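Glucokinase (Leishmania braziliensis MHOM/BR/75/M2904, PDB 6EDI) probably phosphorylates D-glucose at the expense of ATP, acting as a dimeric sugar kinase of the actin-like ATPase superfamily. Local coordinates at residues Met206-Gly211 against Lys328-Leu333; Leu231-Gly236 against Met339-Leu344. All coordinates share one frame; numbering follows the deposited sequence.

Contact 1. Residues Met206-Gly211 against Lys328-Leu333; sequences MVVAPG and KNLIGL
Strand 206-210 and helix 328-333 run roughly antiparallel, at 150° with 10.5 Å between their axes, and Pro210 and Leu330 come nearest along the backbone, CA to CA 8.0 Å. Leu330 reaches across that gap with both ends of its fork. Its CD1 meets CG1 of Val208 at 3.7 Å, the two side chains sliding past one another in opposite directions, while its CD2 touches CG of the Pro210 ring at 4.0 Å, crossing the proline nearly at right angles. Val208 offers CG1 because that methyl is set anti to the backbone N (chi1 172°). CG1 of Val208 also lies 4.3 Å from CD2 of Leu333, one helical turn along, a looser touch. The interface is wholly apolar and buried, helix packed on sheet through three branched side chains and a proline ring. On strand 206-210 residues alternate: Val208 and Pro210 turn to this helix, whereas Val207 and Ala209 rest on helix 157-170, so the strand is sandwiched between helices. Its edges pair with strand 345-348 and strand 214-222, whose Val214 packs against both Val208 and Leu333, and Ile331 of the helix leans instead on Leu369 and Leu373 of helix 363-373.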
# COMPACT_ATOMS: atom_id res chain seq x y z
N MET A 206 -9.74 1.04 1.40
CA MET A 206 -9.14 -0.25 1.72
C MET A 206 -10.18 -1.34 1.55
O MET A 206 -11.27 -1.28 2.13
CB MET A 206 -8.57 -0.23 3.15
CG MET A 206 -7.98 -1.56 3.58
SD MET A 206 -6.51 -1.98 2.64
CE MET A 206 -6.60 -3.77 2.77
N VAL A 207 -9.85 -2.34 0.73
CA VAL A 207 -10.82 -3.40 0.40
C VAL A 207 -10.37 -4.73 0.98
O VAL A 207 -9.23 -5.16 0.74
CB VAL A 207 -10.97 -3.55 -1.10
CG1 VAL A 207 -12.03 -4.58 -1.42
CG2 VAL A 207 -11.31 -2.19 -1.74
N VAL A 208 -11.24 -5.36 1.75
CA VAL A 208 -10.99 -6.70 2.30
C VAL A 208 -12.16 -7.61 1.92
O VAL A 208 -13.30 -7.15 1.92
CB VAL A 208 -10.82 -6.63 3.83
CG1 VAL A 208 -10.75 -8.02 4.43
CG2 VAL A 208 -9.56 -5.87 4.16
N ALA A 209 -11.89 -8.88 1.58
CA ALA A 209 -12.95 -9.81 1.14
C ALA A 209 -12.75 -11.19 1.74
O ALA A 209 -11.95 -11.99 1.25
CB ALA A 209 -12.98 -9.91 -0.36
N PRO A 210 -13.50 -11.49 2.81
CA PRO A 210 -13.31 -12.82 3.40
C PRO A 210 -14.05 -13.89 2.62
O PRO A 210 -15.03 -13.60 1.95
CB PRO A 210 -13.91 -12.67 4.81
CG PRO A 210 -14.88 -11.52 4.70
CD PRO A 210 -14.33 -10.60 3.64
N GLY A 211 -13.55 -15.12 2.72
CA GLY A 211 -14.11 -16.28 2.04
C GLY A 211 -13.27 -17.49 2.38
O GLY A 211 -12.96 -17.73 3.55
N LYS A 328 -15.13 -10.27 14.63
CA LYS A 328 -14.35 -9.45 15.55
C LYS A 328 -12.90 -9.42 15.08
O LYS A 328 -12.25 -8.37 15.10
CB LYS A 328 -14.46 -9.98 16.98
CG LYS A 328 -15.73 -9.52 17.71
CD LYS A 328 -15.60 -9.70 19.23
CE LYS A 328 -16.90 -9.35 19.95
NZ LYS A 328 -17.52 -8.10 19.43
N ASN A 329 -12.40 -10.57 14.63
CA ASN A 329 -11.04 -10.67 14.11
C ASN A 329 -10.84 -10.16 12.68
O ASN A 329 -9.77 -9.62 12.36
CB ASN A 329 -10.54 -12.10 14.27
CG ASN A 329 -10.08 -12.38 15.69
OD1 ASN A 329 -9.47 -11.51 16.32
ND2 ASN A 329 -10.41 -13.55 16.21
N LEU A 330 -11.85 -10.32 11.83
CA LEU A 330 -11.82 -9.65 10.54
C LEU A 330 -11.63 -8.14 10.77
O LEU A 330 -10.79 -7.50 10.14
CB LEU A 330 -13.09 -9.91 9.74
CG LEU A 330 -13.14 -9.10 8.44
CD1 LEU A 330 -12.10 -9.66 7.46
CD2 LEU A 330 -14.54 -9.11 7.82
N ILE A 331 -12.41 -7.59 11.69
CA ILE A 331 -12.30 -6.18 12.02
C ILE A 331 -10.94 -5.86 12.66
O ILE A 331 -10.34 -4.80 12.41
CB ILE A 331 -13.50 -5.71 12.90
CG1 ILE A 331 -14.79 -5.71 12.08
CG2 ILE A 331 -13.24 -4.32 13.46
CD1 ILE A 331 -14.76 -4.72 10.93
N GLY A 332 -10.43 -6.80 13.47
CA GLY A 332 -9.09 -6.65 14.04
C GLY A 332 -8.02 -6.48 12.97
O GLY A 332 -7.11 -5.65 13.12
N LEU A 333 -8.13 -7.25 11.89
CA LEU A 333 -7.25 -7.09 10.73
C LEU A 333 -7.44 -5.70 10.16
O LEU A 333 -6.46 -5.01 9.86
CB LEU A 333 -7.54 -8.13 9.65
CG LEU A 333 -6.97 -7.84 8.25
CD1 LEU A 333 -5.45 -7.88 8.21
CD2 LEU A 333 -7.55 -8.79 7.22

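Contact 2. Residues Leu231-Gly236 against Met339-Leu344; sequences LALECG and MQFLPL
Phe341, in the last turn of helix 317-341, abuts Leu233 and Cys235 of segment 231-236 with the CE2 and CZ end of its ring; CD1 of Leu233 and SG of Cys235 sit side by side against it, Cys235 opening a short 3-10 segment. The tight part is confined to these two ring carbons. CD1 of Leu233 lies 3.8 Å from CZ of Phe341 and almost as near CE2, approaching the ring obliquely, with the two side chains arriving from opposite directions. Cys235 comes to the rim: its SG is 4.0 Å from CE2 of Phe341 and stands 89° off the ring normal, practically in the plane of the ring, a sulfur-aromatic contact of the edge type. Set anti to the carbonyl carbon (chi1 -66°), SG is brought to that CE2 edge. Met206 of strand 205-210 touches all three side chains, and Leu218 also packs on Leu233 and Phe341.

The other side is looser between the two segments. The backbones stay far apart, 10.7 Å between CA atoms of Cys235 and Gln340, and OE1 of Gln340 stays 5.4 Å from SG of Cys235. This side is taken up by the dimer: Gln340 hydrogen-bonds to Gln340 of the second subunit through OE1, and Ala232 O receives a bond from Arg204 of that subunit. Beyond Phe341 the helix stops as Leu342 takes a positive phi, while Phe341 O is held by Arg204 of the same chain.

With no charge and no polar bond between the segments, cohesion rests on dispersion and burial. The in-plane sulfur would meet the slightly positive C-H rim of the ring and not its electron-rich face, probably a weak attraction, and SG is also satisfied by a hydrogen bond elsewhere.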
# COMPACT_ATOMS: atom_id res chain seq x y z
N LEU A 231 -3.81 -1.13 -5.81
CA LEU A 231 -2.66 -1.96 -5.52
C LEU A 231 -3.20 -3.25 -4.95
O LEU A 231 -3.97 -3.22 -3.98
CB LEU A 231 -1.74 -1.30 -4.49
CG LEU A 231 -0.76 -0.24 -5.01
CD1 LEU A 231 -1.52 1.02 -5.42
CD2 LEU A 231 0.31 0.11 -3.98
N ALA A 232 -2.81 -4.36 -5.57
CA ALA A 232 -3.02 -5.72 -5.05
C ALA A 232 -2.23 -5.87 -3.75
O ALA A 232 -1.11 -5.37 -3.65
CB ALA A 232 -2.51 -6.74 -6.08
N LEU A 233 -2.80 -6.56 -2.76
CA LEU A 233 -2.16 -6.70 -1.44
C LEU A 233 -2.24 -8.12 -0.87
O LEU A 233 -3.02 -8.94 -1.35
CB LEU A 233 -2.80 -5.73 -0.45
CG LEU A 233 -2.69 -4.23 -0.70
CD1 LEU A 233 -3.51 -3.47 0.31
CD2 LEU A 233 -1.23 -3.79 -0.63
N GLU A 234 -1.46 -8.38 0.17
CA GLU A 234 -1.57 -9.64 0.92
C GLU A 234 -1.76 -9.40 2.43
O GLU A 234 -1.09 -10.01 3.26
CB GLU A 234 -0.34 -10.55 0.70
CG GLU A 234 -0.01 -10.84 -0.76
CD GLU A 234 -1.10 -11.64 -1.48
OE1 GLU A 234 -1.94 -12.28 -0.81
OE2 GLU A 234 -1.10 -11.63 -2.72
N CYS A 235 -2.70 -8.52 2.77
CA CYS A 235 -2.95 -8.15 4.15
C CYS A 235 -3.53 -9.29 4.99
O CYS A 235 -3.32 -9.35 6.20
CB CYS A 235 -3.86 -6.91 4.22
SG CYS A 235 -3.10 -5.38 3.55
N GLY A 236 -4.24 -10.22 4.34
CA GLY A 236 -4.72 -11.40 5.04
C GLY A 236 -3.56 -12.23 5.57
O GLY A 236 -3.74 -13.03 6.50
N MET A 339 -5.09 1.68 10.19
CA MET A 339 -3.96 2.47 10.65
C MET A 339 -2.86 2.62 9.58
O MET A 339 -2.37 3.72 9.37
CB MET A 339 -3.37 1.88 11.94
CG MET A 339 -2.23 2.72 12.53
SD MET A 339 -2.77 4.35 13.07
CE MET A 339 -1.75 5.40 12.04
N GLN A 340 -2.48 1.55 8.88
CA GLN A 340 -1.34 1.71 7.96
C GLN A 340 -1.64 2.61 6.79
O GLN A 340 -0.78 3.37 6.36
CB GLN A 340 -0.90 0.37 7.40
CG GLN A 340 -0.33 -0.59 8.41
CD GLN A 340 -0.09 -1.92 7.77
OE1 GLN A 340 -0.96 -2.80 7.79
NE2 GLN A 340 1.07 -2.07 7.14
N PHE A 341 -2.85 2.51 6.26
CA PHE A 341 -3.21 3.24 5.06
C PHE A 341 -4.02 4.53 5.28
O PHE A 341 -4.22 5.32 4.32
CB PHE A 341 -4.01 2.30 4.16
CG PHE A 341 -3.24 1.08 3.73
CD1 PHE A 341 -2.06 1.21 3.01
CD2 PHE A 341 -3.73 -0.20 4.01
CE1 PHE A 341 -1.35 0.10 2.57
CE2 PHE A 341 -3.03 -1.34 3.58
CZ PHE A 341 -1.83 -1.19 2.87
N LEU A 342 -4.50 4.74 6.51
CA LEU A 342 -5.41 5.86 6.85
C LEU A 342 -6.45 6.16 5.75
O LEU A 342 -6.51 7.26 5.20
CB LEU A 342 -4.62 7.12 7.26
CG LEU A 342 -3.75 6.99 8.51
CD1 LEU A 342 -2.90 8.26 8.74
CD2 LEU A 342 -4.60 6.70 9.75
N PRO A 343 -7.29 5.16 5.43
CA PRO A 343 -8.21 5.27 4.30
C PRO A 343 -9.42 6.13 4.63
O PRO A 343 -9.83 6.21 5.78
CB PRO A 343 -8.64 3.80 4.06
CG PRO A 343 -8.55 3.15 5.42
CD PRO A 343 -7.34 3.83 6.07
N LEU A 344 -9.98 6.77 3.61
CA LEU A 344 -11.26 7.46 3.74
C LEU A 344 -12.35 6.43 4.03
O LEU A 344 -13.24 6.64 4.86
CB LEU A 344 -11.59 8.20 2.43
CG LEU A 344 -12.85 9.07 2.37
CD1 LEU A 344 -12.92 10.02 3.57
CD2 LEU A 344 -12.96 9.83 1.03

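Contacts 1 and 2 lie on one long helix, 317-341, two to three turns apart, and both press it onto the same mixed sheet; their centres are about 11 Å apart. They merge into a continuous core through Met206, whose SD is 3.6 Å from CD2 of Phe341 and whose CE is 3.9 Å from SG of Cys235, and through Leu333 CD1, 3.3 Å from Cys235 O. Contact 1 extends toward the Pro-Gly turn leading into strand 214-222, a hairpin that in actin-like ATPases faces the nucleotide phosphates, so it probably lies nearer the ATP site. Contact 2 instead borders the second subunit, joining the helix end to the dimer interface.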